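Local structure of multi-copper Oxidase CueO (Ochrobactrum, 6EVG) at residues A[70-75]-A[119-124]; A[125-130]-A[149-154]. The protein is a copper-dependent laccase-like oxidase that acts on lignin model compounds and lignosulfonate, presumably passing the electrons to dioxygen. All blocks are in the same frame, centred on the assembly; numbering follows the deposited sequence.

Contact 1: residues A[70-75]-A[119-124]; sequences LKNGET and VKIQQP
Ile121 turns its side chain toward the 70-75 bend, where a type II beta turn from Lys71 to Glu74 links strands 67-71 and 75-82, members of the two sheets of a cupredoxin-type beta sandwich. Its two branches part company. CG1, anti to the carbonyl carbon (chi1 -56°), sends CD1 inward to CD1 of Leu70 at 3.8 Å, the two side chains crossing at about a right angle; CG2 lies beside Asn72, 3.8 Å from its OD1. Backbone bonds frame this apolar meeting. Ile121 N donates almost straight to Glu74 O (2.9 Å), while Gly73 N reaches Ile121 O at 2.8 Å from above the carbonyl plane, a more bent bond. Past Ile121 the amide of Asn72 takes over: with CG anti to the backbone N (chi1 -163°), OD1 swings across to accept Gln123 N at 2.9 Å, the donor tilted from the carbonyl plane. The side-chain amide of Gln123 is bonded elsewhere, OE1 to Phe96 N and NE2 to Gly94 O. At the strand end Thr75 forms an antiparallel non-hydrogen-bonded pair with Lys120, and OG1 of Thr75 lies over the aliphatic part of the lysine, 3.7 Å from CG. The turn is also braced from within: Glu74 OE2 accepts Lys71 N on the anti side at 2.8 Å.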
loop_
_atom_site.group_PDB
_atom_site.type_symbol
_atom_site.label_atom_id
_atom_site.label_comp_id
_atom_site.label_asym_id
_atom_site.label_seq_id
_atom_site.Cartn_x
_atom_site.Cartn_y
_atom_site.Cartn_z
ATOM N N LEU A 70 12.647 10.401 4.416
ATOM C CA LEU A 70 14.015 10.108 4.076
ATOM C C LEU A 70 14.435 10.858 2.843
ATOM O O LEU A 70 13.681 10.991 1.883
ATOM C CB LEU A 70 14.146 8.624 3.804
ATOM C CG LEU A 70 13.737 7.695 4.961
ATOM C CD1 LEU A 70 13.864 6.255 4.527
ATOM C CD2 LEU A 70 14.476 7.966 6.228
ATOM N N LYS A 71 15.677 11.336 2.838
ATOM C CA LYS A 71 16.248 12.054 1.707
ATOM C C LYS A 71 16.963 11.095 0.778
ATOM O O LYS A 71 17.759 10.266 1.233
ATOM C CB LYS A 71 17.189 13.117 2.163
ATOM C CG LYS A 71 16.525 14.207 2.958
ATOM C CD LYS A 71 17.469 15.296 3.389
ATOM C CE LYS A 71 18.386 14.844 4.471
ATOM N NZ LYS A 71 18.908 16.045 5.217
ATOM N N ASN A 72 16.726 11.205 -0.536
ATOM C CA ASN A 72 17.492 10.447 -1.472
ATOM C C ASN A 72 18.969 10.736 -1.218
ATOM O O ASN A 72 19.374 11.888 -0.959
ATOM C CB ASN A 72 17.114 10.819 -2.908
ATOM C CG ASN A 72 17.564 9.801 -3.897
ATOM O OD1 ASN A 72 17.535 8.599 -3.647
ATOM N ND2 ASN A 72 18.043 10.313 -5.045
ATOM N N GLY A 73 19.767 9.676 -1.282
ATOM C CA GLY A 73 21.167 9.778 -1.038
ATOM C C GLY A 73 21.617 9.619 0.429
ATOM O O GLY A 73 22.821 9.506 0.677
ATOM N N GLU A 74 20.724 9.621 1.407
ATOM C CA GLU A 74 21.212 9.459 2.757
ATOM C C GLU A 74 21.239 7.985 3.210
ATOM O O GLU A 74 20.514 7.151 2.679
ATOM C CB GLU A 74 20.562 10.353 3.794
ATOM C CG GLU A 74 19.203 9.962 4.247
ATOM C CD GLU A 74 18.465 10.907 5.321
ATOM O OE1 GLU A 74 19.106 11.406 6.353
ATOM O OE2 GLU A 74 17.234 11.112 5.180
ATOM N N THR A 75 22.018 7.722 4.225
ATOM C CA THR A 75 22.072 6.400 4.887
ATOM C C THR A 75 21.376 6.507 6.235
ATOM O O THR A 75 21.649 7.418 7.024
ATOM C CB THR A 75 23.517 5.915 5.114
ATOM O OG1 THR A 75 24.189 5.881 3.869
ATOM C CG2 THR A 75 23.560 4.495 5.711
ATOM N N VAL A 119 20.235 1.231 5.633
ATOM C CA VAL A 119 19.847 1.446 4.219
ATOM C C VAL A 119 20.446 2.702 3.675
ATOM O O VAL A 119 20.368 3.754 4.291
ATOM C CB VAL A 119 18.295 1.489 4.082
ATOM C CG1 VAL A 119 17.894 1.849 2.685
ATOM C CG2 VAL A 119 17.671 0.206 4.617
ATOM N N LYS A 120 20.941 2.614 2.456
ATOM C CA LYS A 120 21.432 3.747 1.705
ATOM C C LYS A 120 20.423 4.027 0.611
ATOM O O LYS A 120 20.269 3.223 -0.330
ATOM C CB LYS A 120 22.819 3.427 1.154
ATOM C CG LYS A 120 23.467 4.639 0.501
ATOM C CD LYS A 120 24.831 4.337 -0.133
ATOM C CE LYS A 120 25.910 4.085 0.830
ATOM N NZ LYS A 120 27.211 3.877 0.151
ATOM N N ILE A 121 19.713 5.123 0.719
ATOM C CA ILE A 121 18.580 5.433 -0.182
ATOM C C ILE A 121 19.071 5.949 -1.528
ATOM O O ILE A 121 19.842 6.897 -1.572
ATOM C CB ILE A 121 17.675 6.470 0.489
ATOM C CG1 ILE A 121 17.174 6.022 1.884
ATOM C CG2 ILE A 121 16.534 6.831 -0.434
ATOM C CD1 ILE A 121 16.275 4.845 1.919
ATOM N N GLN A 122 18.590 5.306 -2.607
ATOM C CA GLN A 122 18.869 5.836 -3.960
ATOM C C GLN A 122 17.746 5.339 -4.854
ATOM O O GLN A 122 17.742 4.211 -5.332
ATOM C CB GLN A 122 20.240 5.410 -4.473
ATOM C CG GLN A 122 20.562 6.070 -5.802
ATOM C CD GLN A 122 21.877 5.713 -6.415
ATOM O OE1 GLN A 122 22.901 5.523 -5.733
ATOM N NE2 GLN A 122 21.909 5.636 -7.751
ATOM N N GLN A 123 16.716 6.187 -5.028
ATOM C CA GLN A 123 15.527 5.801 -5.775
ATOM C C GLN A 123 14.724 7.046 -6.122
ATOM O O GLN A 123 14.889 8.093 -5.481
ATOM C CB GLN A 123 14.665 4.806 -5.000
ATOM C CG GLN A 123 14.015 5.408 -3.766
ATOM C CD GLN A 123 13.310 4.335 -2.989
ATOM O OE1 GLN A 123 13.891 3.674 -2.118
ATOM N NE2 GLN A 123 12.042 4.088 -3.343
ATOM N N PRO A 124 13.745 6.947 -7.032
ATOM C CA PRO A 124 12.879 8.094 -7.301
ATOM C C PRO A 124 12.063 8.503 -6.115
ATOM O O PRO A 124 11.577 7.675 -5.352
ATOM C CB PRO A 124 12.000 7.591 -8.453
ATOM C CG PRO A 124 12.810 6.528 -9.171
ATOM C CD PRO A 124 13.552 5.844 -8.005
#

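Contact 2: residues A[125-130]-A[149-154]; sequences ASFNWF and LMVVTD
Leu149 fits its two methyl branches against Phe127 and Trp129 on one face of an antiparallel strand pair in the cupredoxin-type sandwich. Leu149 CD1 meets Phe127 CE1 at the ring edge (4.1 Å), Leu149 CD2 touches Trp129 CB, and Val151 CG2 reaches Phe127 CD1, again near the ring plane (3.9 Å). The Trp129 ring meets His93 and His131 and touches His491, histidines that by family probably belong to the trinuclear copper site. Phe130 and Met150 cross at about a right angle: Met150 CB lies in the ring plane at the edge, and the bend at chi3 (-77°) brings CE obliquely to Phe130 CD2 at 3.9 Å. Between the strands, four backbone hydrogen bonds join the hydrogen-bonded pairs Ser126-Val152 and Asn128-Met150. On the face that carries Met150, opposite Phe127 and Leu149, Asn128 ND2 passes Val152 CG2 and donates, nearly in its amide plane, to Ser126 OG (2.9 Å), also hydrogen-bonded to Pro124 O; Arg269 holds Asn128 OD1. At the polar edge a water accepts from Ala125 N (2.9 Å) and donates to Asp154 OD2 (2.8 Å), salt-bridged to Arg160. Strand 148-153 lies between 126-131 and 67-71; the Phe127-Leu149 face packs on strand 219-226.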
loop_
_atom_site.group_PDB
_atom_site.type_symbol
_atom_site.label_atom_id
_atom_site.label_comp_id
_atom_site.label_asym_id
_atom_site.label_seq_id
_atom_site.Cartn_x
_atom_site.Cartn_y
_atom_site.Cartn_z
ATOM N N ALA A 125 11.861 9.820 -6.000
ATOM C CA ALA A 125 10.990 10.385 -4.978
ATOM C C ALA A 125 9.610 9.730 -5.051
ATOM O O ALA A 125 9.041 9.587 -6.131
ATOM C CB ALA A 125 10.886 11.889 -5.196
ATOM N N SER A 126 9.082 9.345 -3.897
ATOM C CA SER A 126 7.896 8.477 -3.859
ATOM C C SER A 126 7.321 8.396 -2.484
ATOM O O SER A 126 7.976 8.678 -1.460
ATOM C CB SER A 126 8.276 7.084 -4.379
ATOM O OG SER A 126 9.453 6.584 -3.735
ATOM N N PHE A 127 6.060 7.988 -2.445
ATOM C CA PHE A 127 5.256 7.757 -1.233
ATOM C C PHE A 127 5.099 6.256 -1.041
ATOM O O PHE A 127 4.374 5.612 -1.786
ATOM C CB PHE A 127 3.904 8.472 -1.380
ATOM C CG PHE A 127 2.936 8.241 -0.266
ATOM C CD1 PHE A 127 3.252 8.471 1.066
ATOM C CD2 PHE A 127 1.638 7.840 -0.496
ATOM C CE1 PHE A 127 2.328 8.299 2.072
ATOM C CE2 PHE A 127 0.721 7.638 0.509
ATOM C CZ PHE A 127 1.056 7.901 1.790
ATOM N N ASN A 128 5.818 5.758 -0.048
ATOM C CA ASN A 128 5.940 4.326 0.270
ATOM C C ASN A 128 5.361 4.048 1.631
ATOM O O ASN A 128 4.871 4.969 2.326
ATOM C CB ASN A 128 7.397 3.892 0.109
ATOM C CG ASN A 128 7.938 4.364 -1.232
ATOM O OD1 ASN A 128 7.428 3.931 -2.270
ATOM N ND2 ASN A 128 8.932 5.216 -1.193
ATOM N N TRP A 129 5.433 2.802 2.090
ATOM C CA TRP A 129 4.871 2.455 3.393
ATOM C C TRP A 129 5.532 1.194 3.915
ATOM O O TRP A 129 6.399 0.622 3.267
ATOM C CB TRP A 129 3.343 2.381 3.373
ATOM C CG TRP A 129 2.760 1.239 2.603
ATOM C CD1 TRP A 129 2.895 0.926 1.286
ATOM C CD2 TRP A 129 1.798 0.317 3.128
ATOM N NE1 TRP A 129 2.087 -0.149 0.973
ATOM C CE2 TRP A 129 1.421 -0.549 2.105
ATOM C CE3 TRP A 129 1.229 0.136 4.399
ATOM C CZ2 TRP A 129 0.464 -1.563 2.299
ATOM C CZ3 TRP A 129 0.303 -0.846 4.607
ATOM C CH2 TRP A 129 -0.093 -1.698 3.539
ATOM N N PHE A 130 5.106 0.753 5.102
ATOM C CA PHE A 130 5.678 -0.461 5.676
ATOM C C PHE A 130 4.698 -1.104 6.597
ATOM O O PHE A 130 3.842 -0.429 7.208
ATOM C CB PHE A 130 7.052 -0.184 6.362
ATOM C CG PHE A 130 7.087 0.943 7.315
ATOM C CD1 PHE A 130 6.865 0.771 8.670
ATOM C CD2 PHE A 130 7.438 2.231 6.905
ATOM C CE1 PHE A 130 6.975 1.834 9.566
ATOM C CE2 PHE A 130 7.512 3.311 7.800
ATOM C CZ PHE A 130 7.289 3.090 9.109
ATOM N N LEU A 149 4.214 4.985 7.291
ATOM C CA LEU A 149 4.390 5.609 5.983
ATOM C C LEU A 149 5.841 6.004 5.798
ATOM O O LEU A 149 6.540 6.277 6.769
ATOM C CB LEU A 149 3.462 6.826 5.838
ATOM C CG LEU A 149 2.003 6.546 6.074
ATOM C CD1 LEU A 149 1.186 7.831 5.965
ATOM C CD2 LEU A 149 1.456 5.484 5.121
ATOM N N MET A 150 6.303 6.054 4.545
ATOM C CA MET A 150 7.712 6.338 4.262
ATOM C C MET A 150 7.875 7.116 2.993
ATOM O O MET A 150 7.695 6.528 1.914
ATOM C CB MET A 150 8.500 5.006 4.229
ATOM C CG MET A 150 9.987 5.200 4.044
ATOM S SD MET A 150 10.945 3.669 4.318
ATOM C CE MET A 150 10.967 3.553 6.083
ATOM N N VAL A 151 8.151 8.403 3.093
ATOM C CA VAL A 151 8.383 9.253 1.948
ATOM C C VAL A 151 9.866 9.336 1.644
ATOM O O VAL A 151 10.670 9.595 2.552
ATOM C CB VAL A 151 7.792 10.668 2.199
ATOM C CG1 VAL A 151 8.273 11.648 1.136
ATOM C CG2 VAL A 151 6.284 10.608 2.258
ATOM N N VAL A 152 10.231 9.111 0.377
ATOM C CA VAL A 152 11.558 9.439 -0.123
ATOM C C VAL A 152 11.423 10.755 -0.880
ATOM O O VAL A 152 10.618 10.844 -1.807
ATOM C CB VAL A 152 12.138 8.345 -1.045
ATOM C CG1 VAL A 152 13.442 8.819 -1.666
ATOM C CG2 VAL A 152 12.358 7.068 -0.235
ATOM N N THR A 153 12.190 11.749 -0.505
ATOM C CA THR A 153 12.215 13.065 -1.144
ATOM C C THR A 153 13.577 13.345 -1.721
ATOM O O THR A 153 14.584 12.980 -1.134
ATOM C CB THR A 153 11.770 14.159 -0.206
ATOM O OG1 THR A 153 11.691 15.374 -0.970
ATOM C CG2 THR A 153 12.640 14.304 0.995
ATOM N N ASP A 154 13.583 14.115 -2.804
ATOM C CA ASP A 154 14.813 14.608 -3.376
ATOM C C ASP A 154 14.948 16.112 -3.255
ATOM O O ASP A 154 15.871 16.672 -3.815
ATOM C CB ASP A 154 14.983 14.198 -4.868
ATOM C CG ASP A 154 13.888 14.722 -5.774
ATOM O OD1 ASP A 154 13.099 15.578 -5.311
ATOM O OD2 ASP A 154 13.849 14.275 -6.981
HETATM O O HOH W 1 13.394 11.647 -7.707
#

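How the contacts relate
From the N terminus, strand 67-71 leads through the 70-75 turn into strand 75-82, and contact 1 closes a loop of 43 intervening residues when 119-124 returns alongside. The chain runs straight on from Pro124 into Ala125, opening contact 2, which closes a shorter loop containing helix 138-144. The two loops follow in series, neither nesting nor crossing, yet their ends meet in space. Strand 148-153 lies beside 67-71, with probable hydrogen bonds from Leu70 N to Val151 O and from Asn72 N to Thr153 O, while Ile121 packs on Val152. Contact 1 ties the sheet of 67-71 to that of 75-82 and 114-120, while contact 2 is internal to the first of these sheets.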